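Chloroplastic group IIB intron splicing facilitator CRS2, chloroplastic (Zea mays, PDB 1RYB) is required for the splicing of group IIB introns in chloroplasts, working in complexes with CAF1 or CAF2, and lacks peptidyl-tRNA hydrolase activity despite belonging to that enzyme family. Local coordinates at residues 43-46 and 47-51; 126-129 and 130-133; 185-188 and 189-193. All blocks are in the same frame, centred on the assembly; numbering follows the deposited sequence.

Contact 1 (43-46 and 47-51); sequences DRIA and AEEGI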
loop_
_atom_site.group_PDB
_atom_site.type_symbol
_atom_site.label_atom_id
_atom_site.label_comp_id
_atom_site.label_asym_id
_atom_site.label_seq_id
_atom_site.Cartn_x
_atom_site.Cartn_y
_atom_site.Cartn_z
ATOM N N ASP A 43 6.066 5.635 -2.104
ATOM C CA ASP A 43 7.150 6.582 -2.314
ATOM C C ASP A 43 7.372 6.800 -3.759
ATOM O O ASP A 43 7.653 7.881 -4.188
ATOM C CB ASP A 43 8.489 6.108 -1.712
ATOM C CG ASP A 43 8.518 6.285 -0.191
ATOM O OD1 ASP A 43 7.861 7.102 0.408
ATOM O OD2 ASP A 43 9.373 5.475 0.401
ATOM N N ARG A 44 7.262 5.748 -4.504
ATOM C CA ARG A 44 7.483 5.807 -5.935
ATOM C C ARG A 44 6.353 6.527 -6.610
ATOM O O ARG A 44 6.554 7.323 -7.518
ATOM C CB ARG A 44 7.716 4.394 -6.484
ATOM C CG ARG A 44 7.861 4.369 -7.986
ATOM C CD ARG A 44 9.127 5.078 -8.527
ATOM N NE ARG A 44 9.108 5.018 -10.008
ATOM C CZ ARG A 44 8.549 5.913 -10.849
ATOM N NH1 ARG A 44 8.005 7.071 -10.462
ATOM N NH2 ARG A 44 8.571 5.643 -12.145
ATOM N N ILE A 45 5.122 6.302 -6.162
ATOM C CA ILE A 45 3.997 7.037 -6.758
ATOM C C ILE A 45 4.144 8.528 -6.456
ATOM O O ILE A 45 3.984 9.409 -7.345
ATOM C CB ILE A 45 2.660 6.501 -6.240
ATOM C CG1 ILE A 45 2.480 5.078 -6.824
ATOM C CG2 ILE A 45 1.466 7.421 -6.593
ATOM C CD1 ILE A 45 1.428 4.294 -6.048
ATOM N N ALA A 46 4.474 8.817 -5.241
ATOM C CA ALA A 46 4.627 10.203 -4.834
ATOM C C ALA A 46 5.678 10.879 -5.647
ATOM O O ALA A 46 5.519 11.995 -6.147
ATOM C CB ALA A 46 4.976 10.300 -3.358
ATOM N N ALA A 47 6.764 10.210 -5.828
ATOM C CA ALA A 47 7.773 10.779 -6.662
ATOM C C ALA A 47 7.262 11.043 -8.092
ATOM O O ALA A 47 7.500 12.085 -8.657
ATOM C CB ALA A 47 9.076 9.956 -6.693
ATOM N N GLU A 48 6.652 10.055 -8.714
ATOM C CA GLU A 48 6.180 10.203 -10.035
ATOM C C GLU A 48 5.151 11.294 -10.178
ATOM O O GLU A 48 5.059 11.886 -11.213
ATOM C CB GLU A 48 5.570 8.905 -10.466
ATOM C CG GLU A 48 4.961 8.935 -11.868
ATOM C CD GLU A 48 6.022 8.638 -12.891
ATOM O OE1 GLU A 48 7.206 8.553 -12.599
ATOM O OE2 GLU A 48 5.535 8.485 -14.100
ATOM N N GLU A 49 4.344 11.594 -9.180
ATOM C CA GLU A 49 3.345 12.603 -9.394
ATOM C C GLU A 49 3.694 13.965 -8.791
ATOM O O GLU A 49 2.823 14.843 -8.632
ATOM C CB GLU A 49 1.949 12.184 -8.834
ATOM C CG GLU A 49 1.432 10.780 -9.236
ATOM C CD GLU A 49 1.166 10.654 -10.730
ATOM O OE1 GLU A 49 1.296 9.622 -11.355
ATOM O OE2 GLU A 49 0.945 11.807 -11.296
ATOM N N GLY A 50 4.955 14.125 -8.367
ATOM C CA GLY A 50 5.449 15.383 -7.822
ATOM C C GLY A 50 4.822 15.735 -6.533
ATOM O O GLY A 50 4.500 16.922 -6.267
ATOM N N ILE A 51 4.714 14.700 -5.666
ATOM C CA ILE A 51 4.115 14.955 -4.363
ATOM C C ILE A 51 5.152 14.805 -3.268
ATOM O O ILE A 51 5.914 13.857 -3.229
ATOM C CB ILE A 51 2.855 14.090 -4.064
ATOM C CG1 ILE A 51 1.760 14.305 -5.078
ATOM C CG2 ILE A 51 2.322 14.431 -2.699
ATOM C CD1 ILE A 51 0.730 13.138 -5.061
#
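A Schellman motif closes the helix 37-48, and its defining bond joins Ile51 to Ala46: Ile51 N donates to Ala46 O over 2.9 Å, with a nearly straight N-H...O angle of 172°. The companion bond, from Gly50 N to Ala47 O, is longer at 3.3 Å. Gly50 is the C-prime residue, and its positive phi reverses the chain so that Ile51 can fold back toward the last turn. The reversal brings two apolar side chains together, Ala46 CB lying 4.4 Å from Ile51 CB, the apolar pair that a Schellman motif sets across the turn. Both side chains also reach Val74 of strand 70-77, which places the helix end against the sheet.

One turn earlier the side turned to helix 169-192 carries an i to i+4 salt bridge. Arg44 NH1 donates to Glu48 OE1 at 2.7 Å, and NH2 adds a weak bond to the same oxygen. The carboxylate oxygen sits in the guanidinium plane, yet the arginine meets it from above the carboxylate plane, the two groups being turned 56° apart. Each side chain leaves with CG anti to its backbone N and then bends at chi2, a fold that brings the charged ends together alongside the helix. Arg44 NE pairs in addition with Glu180, so the guanidinium is shared between this turn and helix 169-192. Toward the interior, Ile45 packs on Val183 of that same helix, and the CG of Glu49, whose carboxylate goes on to pair with Arg187, passes 3.5 Å from Ile45 O, which also accepts the hydrogen bond from Glu49 N.

Contact 2 (126-129 and 130-133); sequences RHNG and LQNV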
loop_
_atom_site.group_PDB
_atom_site.type_symbol
_atom_site.label_atom_id
_atom_site.label_comp_id
_atom_site.label_asym_id
_atom_site.label_seq_id
_atom_site.Cartn_x
_atom_site.Cartn_y
_atom_site.Cartn_z
ATOM N N ARG A 126 -4.920 -12.458 6.448
ATOM C CA ARG A 126 -4.142 -12.543 7.699
ATOM C C ARG A 126 -3.035 -11.514 7.776
ATOM O O ARG A 126 -2.069 -11.646 8.563
ATOM C CB ARG A 126 -3.594 -13.964 7.942
ATOM C CG ARG A 126 -4.751 -14.976 8.067
ATOM C CD ARG A 126 -4.249 -16.418 8.240
ATOM N NE ARG A 126 -3.265 -16.776 7.234
ATOM C CZ ARG A 126 -2.385 -17.721 7.434
ATOM N NH1 ARG A 126 -1.442 -18.019 6.538
ATOM N NH2 ARG A 126 -2.479 -18.413 8.573
ATOM N N HIS A 127 -3.135 -10.518 6.907
ATOM C CA HIS A 127 -2.158 -9.453 6.943
ATOM C C HIS A 127 -2.616 -8.510 8.072
ATOM O O HIS A 127 -3.726 -8.002 8.042
ATOM C CB HIS A 127 -2.115 -8.727 5.552
ATOM C CG HIS A 127 -1.008 -7.679 5.490
ATOM N ND1 HIS A 127 -1.061 -6.452 6.199
ATOM C CD2 HIS A 127 0.159 -7.703 4.796
ATOM C CE1 HIS A 127 0.051 -5.774 5.886
ATOM N NE2 HIS A 127 0.814 -6.509 5.060
ATOM N N ASN A 128 -1.791 -8.350 9.097
ATOM C CA ASN A 128 -2.179 -7.582 10.265
ATOM C C ASN A 128 -2.576 -6.153 9.965
ATOM O O ASN A 128 -3.488 -5.593 10.622
ATOM C CB ASN A 128 -1.020 -7.572 11.278
ATOM C CG ASN A 128 -0.953 -8.892 11.994
ATOM O OD1 ASN A 128 -1.691 -9.830 11.659
ATOM N ND2 ASN A 128 -0.071 -8.974 12.994
ATOM N N GLY A 129 -1.850 -5.540 9.011
ATOM C CA GLY A 129 -2.120 -4.184 8.689
ATOM C C GLY A 129 -3.445 -4.084 7.973
ATOM O O GLY A 129 -4.253 -3.191 8.208
ATOM N N LEU A 130 -3.642 -4.909 7.009
ATOM C CA LEU A 130 -4.921 -4.877 6.274
ATOM C C LEU A 130 -6.085 -5.212 7.212
ATOM O O LEU A 130 -7.132 -4.599 7.169
ATOM C CB LEU A 130 -4.859 -5.870 5.103
ATOM C CG LEU A 130 -5.821 -5.665 3.990
ATOM C CD1 LEU A 130 -5.858 -4.185 3.564
ATOM C CD2 LEU A 130 -5.171 -6.519 2.863
ATOM N N GLN A 131 -5.837 -6.135 8.110
ATOM C CA GLN A 131 -6.869 -6.464 9.032
ATOM C C GLN A 131 -7.261 -5.251 9.865
ATOM O O GLN A 131 -8.424 -4.978 10.065
ATOM C CB GLN A 131 -6.390 -7.610 9.930
ATOM C CG GLN A 131 -7.480 -7.924 10.972
ATOM C CD GLN A 131 -7.031 -8.969 11.967
ATOM O OE1 GLN A 131 -5.824 -9.326 12.038
ATOM N NE2 GLN A 131 -7.983 -9.449 12.765
ATOM N N ASN A 132 -6.290 -4.531 10.418
ATOM C CA ASN A 132 -6.613 -3.350 11.188
ATOM C C ASN A 132 -7.298 -2.263 10.360
ATOM O O ASN A 132 -8.136 -1.524 10.882
ATOM C CB ASN A 132 -5.339 -2.757 11.853
ATOM C CG ASN A 132 -5.648 -1.713 12.895
ATOM O OD1 ASN A 132 -5.394 -0.515 12.704
ATOM N ND2 ASN A 132 -6.293 -2.142 13.994
ATOM N N VAL A 133 -6.948 -2.132 9.051
ATOM C CA VAL A 133 -7.631 -1.100 8.206
ATOM C C VAL A 133 -9.091 -1.436 8.073
ATOM O O VAL A 133 -9.941 -0.615 8.180
ATOM C CB VAL A 133 -7.002 -0.966 6.805
ATOM C CG1 VAL A 133 -7.840 -0.072 5.886
ATOM C CG2 VAL A 133 -5.525 -0.489 6.895
HETATM O O HOH W 1 -4.375 -6.625 13.014
#
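Leu130 N donates to His127 ND1 over 3.1 Å at an angle of 163°, a capping bond at the start of helix 128-136. His127 is the N-cap residue, and the same ND1 takes a second, weak bond from Gly129 N. With CG anti to the backbone N (chi1 -175°), the ring swings toward the first turn and presents its ND1 edge to the N-H groups, Leu130 N lying 23° out of its plane. At the ring's other nitrogen, NE2 is hydrogen-bonded to Asp107, which by similarity supports the proton acceptor His35, and the His35 ring also meets that of His127. With an alanine here, Leu130 N and Gly129 N would probably lose their shared acceptor and Asp107 this hydrogen-bond partner.

The main chain continues the helix with Gln131 N to His127 O at 2.8 Å and Asn132 N to Asn128 O at 3.0 Å. A water gives one hydrogen to Asn128 O and a weaker bond to Gln131 OE1, linking the first turn to a side chain on its outer face. Asn128, a tRNA-binding residue by similarity, runs beside Gln131 in the same direction, and its ND2 is held by Asn82. Inward, Leu130 CB packs 4.0 Å from His127 CB, while Leu130 and Val133 lean on Leu104 of strand 102-108. Since ND1 accepts these backbone N-H groups, the ring proton is likely to sit on NE2, facing Asp107.

Contact 3 (185-188 and 189-193); sequences AVRT and LVLKG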
loop_
_atom_site.group_PDB
_atom_site.type_symbol
_atom_site.label_atom_id
_atom_site.label_comp_id
_atom_site.label_asym_id
_atom_site.label_seq_id
_atom_site.Cartn_x
_atom_site.Cartn_y
_atom_site.Cartn_z
ATOM N N ALA A 185 -0.129 1.134 -13.028
ATOM C CA ALA A 185 -1.414 0.502 -12.710
ATOM C C ALA A 185 -2.226 1.414 -11.835
ATOM O O ALA A 185 -3.440 1.483 -11.913
ATOM C CB ALA A 185 -1.206 -0.789 -11.902
ATOM N N VAL A 186 -1.533 2.050 -10.846
ATOM C CA VAL A 186 -2.280 2.919 -9.910
ATOM C C VAL A 186 -2.825 4.156 -10.624
ATOM O O VAL A 186 -3.973 4.512 -10.466
ATOM C CB VAL A 186 -1.424 3.283 -8.655
ATOM C CG1 VAL A 186 -2.137 4.404 -7.850
ATOM C CG2 VAL A 186 -1.269 2.010 -7.837
ATOM N N ARG A 187 -2.004 4.780 -11.447
ATOM C CA ARG A 187 -2.511 5.908 -12.219
ATOM C C ARG A 187 -3.704 5.556 -13.000
ATOM O O ARG A 187 -4.661 6.288 -13.129
ATOM C CB ARG A 187 -1.499 6.335 -13.213
ATOM C CG ARG A 187 -0.430 7.159 -12.620
ATOM C CD ARG A 187 0.374 7.875 -13.700
ATOM N NE ARG A 187 -0.454 8.512 -14.723
ATOM C CZ ARG A 187 -0.668 9.843 -14.761
ATOM N NH1 ARG A 187 -1.419 10.453 -15.699
ATOM N NH2 ARG A 187 -0.138 10.577 -13.802
ATOM N N THR A 188 -3.626 4.417 -13.675
ATOM C CA THR A 188 -4.777 3.961 -14.497
ATOM C C THR A 188 -5.995 3.672 -13.659
ATOM O O THR A 188 -7.101 4.105 -13.979
ATOM C CB THR A 188 -4.426 2.700 -15.323
ATOM O OG1 THR A 188 -3.364 3.063 -16.202
ATOM C CG2 THR A 188 -5.686 2.247 -16.139
ATOM N N LEU A 189 -5.823 2.951 -12.563
ATOM C CA LEU A 189 -6.971 2.748 -11.706
ATOM C C LEU A 189 -7.606 4.041 -11.286
ATOM O O LEU A 189 -8.813 4.170 -11.268
ATOM C CB LEU A 189 -6.552 1.923 -10.444
ATOM C CG LEU A 189 -7.592 1.859 -9.331
ATOM C CD1 LEU A 189 -8.717 0.925 -9.738
ATOM C CD2 LEU A 189 -6.932 1.356 -8.070
ATOM N N VAL A 190 -6.805 4.970 -10.805
ATOM C CA VAL A 190 -7.311 6.265 -10.324
ATOM C C VAL A 190 -7.978 7.081 -11.421
ATOM O O VAL A 190 -9.059 7.591 -11.214
ATOM C CB VAL A 190 -6.172 7.033 -9.730
ATOM C CG1 VAL A 190 -6.611 8.479 -9.418
ATOM C CG2 VAL A 190 -5.709 6.259 -8.474
ATOM N N LEU A 191 -7.372 7.164 -12.625
ATOM C CA LEU A 191 -8.004 7.903 -13.744
ATOM C C LEU A 191 -9.269 7.294 -14.405
ATOM O O LEU A 191 -10.192 8.001 -14.862
ATOM C CB LEU A 191 -6.952 8.242 -14.806
ATOM C CG LEU A 191 -5.801 9.030 -14.233
ATOM C CD1 LEU A 191 -4.692 9.250 -15.258
ATOM C CD2 LEU A 191 -6.342 10.371 -13.746
ATOM N N LYS A 192 -9.321 5.978 -14.523
ATOM C CA LYS A 192 -10.400 5.320 -15.223
ATOM C C LYS A 192 -11.780 5.552 -14.696
ATOM O O LYS A 192 -12.759 5.408 -15.452
ATOM C CB LYS A 192 -10.162 3.840 -15.573
ATOM C CG LYS A 192 -10.228 2.902 -14.371
ATOM C CD LYS A 192 -10.167 1.386 -14.711
ATOM C CE LYS A 192 -10.352 0.517 -13.460
ATOM N NZ LYS A 192 -11.715 0.630 -12.883
ATOM N N GLY A 193 -11.848 5.883 -13.423
ATOM C CA GLY A 193 -13.114 6.197 -12.772
ATOM C C GLY A 193 -13.991 4.972 -12.784
ATOM O O GLY A 193 -13.438 3.902 -12.583
#
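Val186 and Val190 meet one turn apart near the end of helix 169-192, the long C-terminal helix that packs on the mixed sheet of this peptidyl-tRNA hydrolase fold. Their branches cross at a slant, Val186 CG1 lying 4.1 Å from Val190 CG2. In Val190 the CG1 branch stands anti to the backbone N (chi1 171°), which turns CG2 back along the helix, where it also comes within 3.2 Å of Val186 O. That carbonyl accepts the almost straight bond from Val190 N, so a methyl and an N-H crowd the same oxygen.

Around this pair the backbone runs as regular alpha-helix. Leu189 N reaches Ala185 O, Leu191 N reaches Arg187 O at 2.9 Å, and Lys192 N reaches Thr188 O at 3.0 Å. Thr188 OG1 turns back to the carbonyl of Asp184, one turn earlier, and thus bonds to its own helix.

The valines and Leu189 face the sheet: Val186 touches Ile20 and Val190 touches Trp18, both of strand 18-22, while Leu189 rests on Trp18 and on Leu103 of strand 102-108. On another side, Arg187 and Leu191 run alongside each other and both touch Ile67 of strand 60-67. A salt bridge from Arg187 NH2 to Glu49 ties the guanidinium to the end of helix 37-48. Beside the charged group lies a methyl, Leu191 CD1, which approaches Arg187 NH1 obliquely to 3.5 Å.

How the contacts relate
From the N terminus the three contacts follow in series, each bringing together neighbouring turns of a single stretch, so none encloses or crosses another. Contact 1 ends helix 37-48 and turns the chain toward the strands beyond it. Contact 2 opens helix 128-136 on the opposite side of the chain's centre, its centre 25 Å from that of contact 1. Contact 3 lies in the last turns of helix 169-192, and there the ends of the first and last of these helices meet: a salt bridge joins contacts 1 and 3, and Ile45 CD1 packs on Val186 CG2. Contacts 2 and 3 do not touch, yet both rest on strand 102-108.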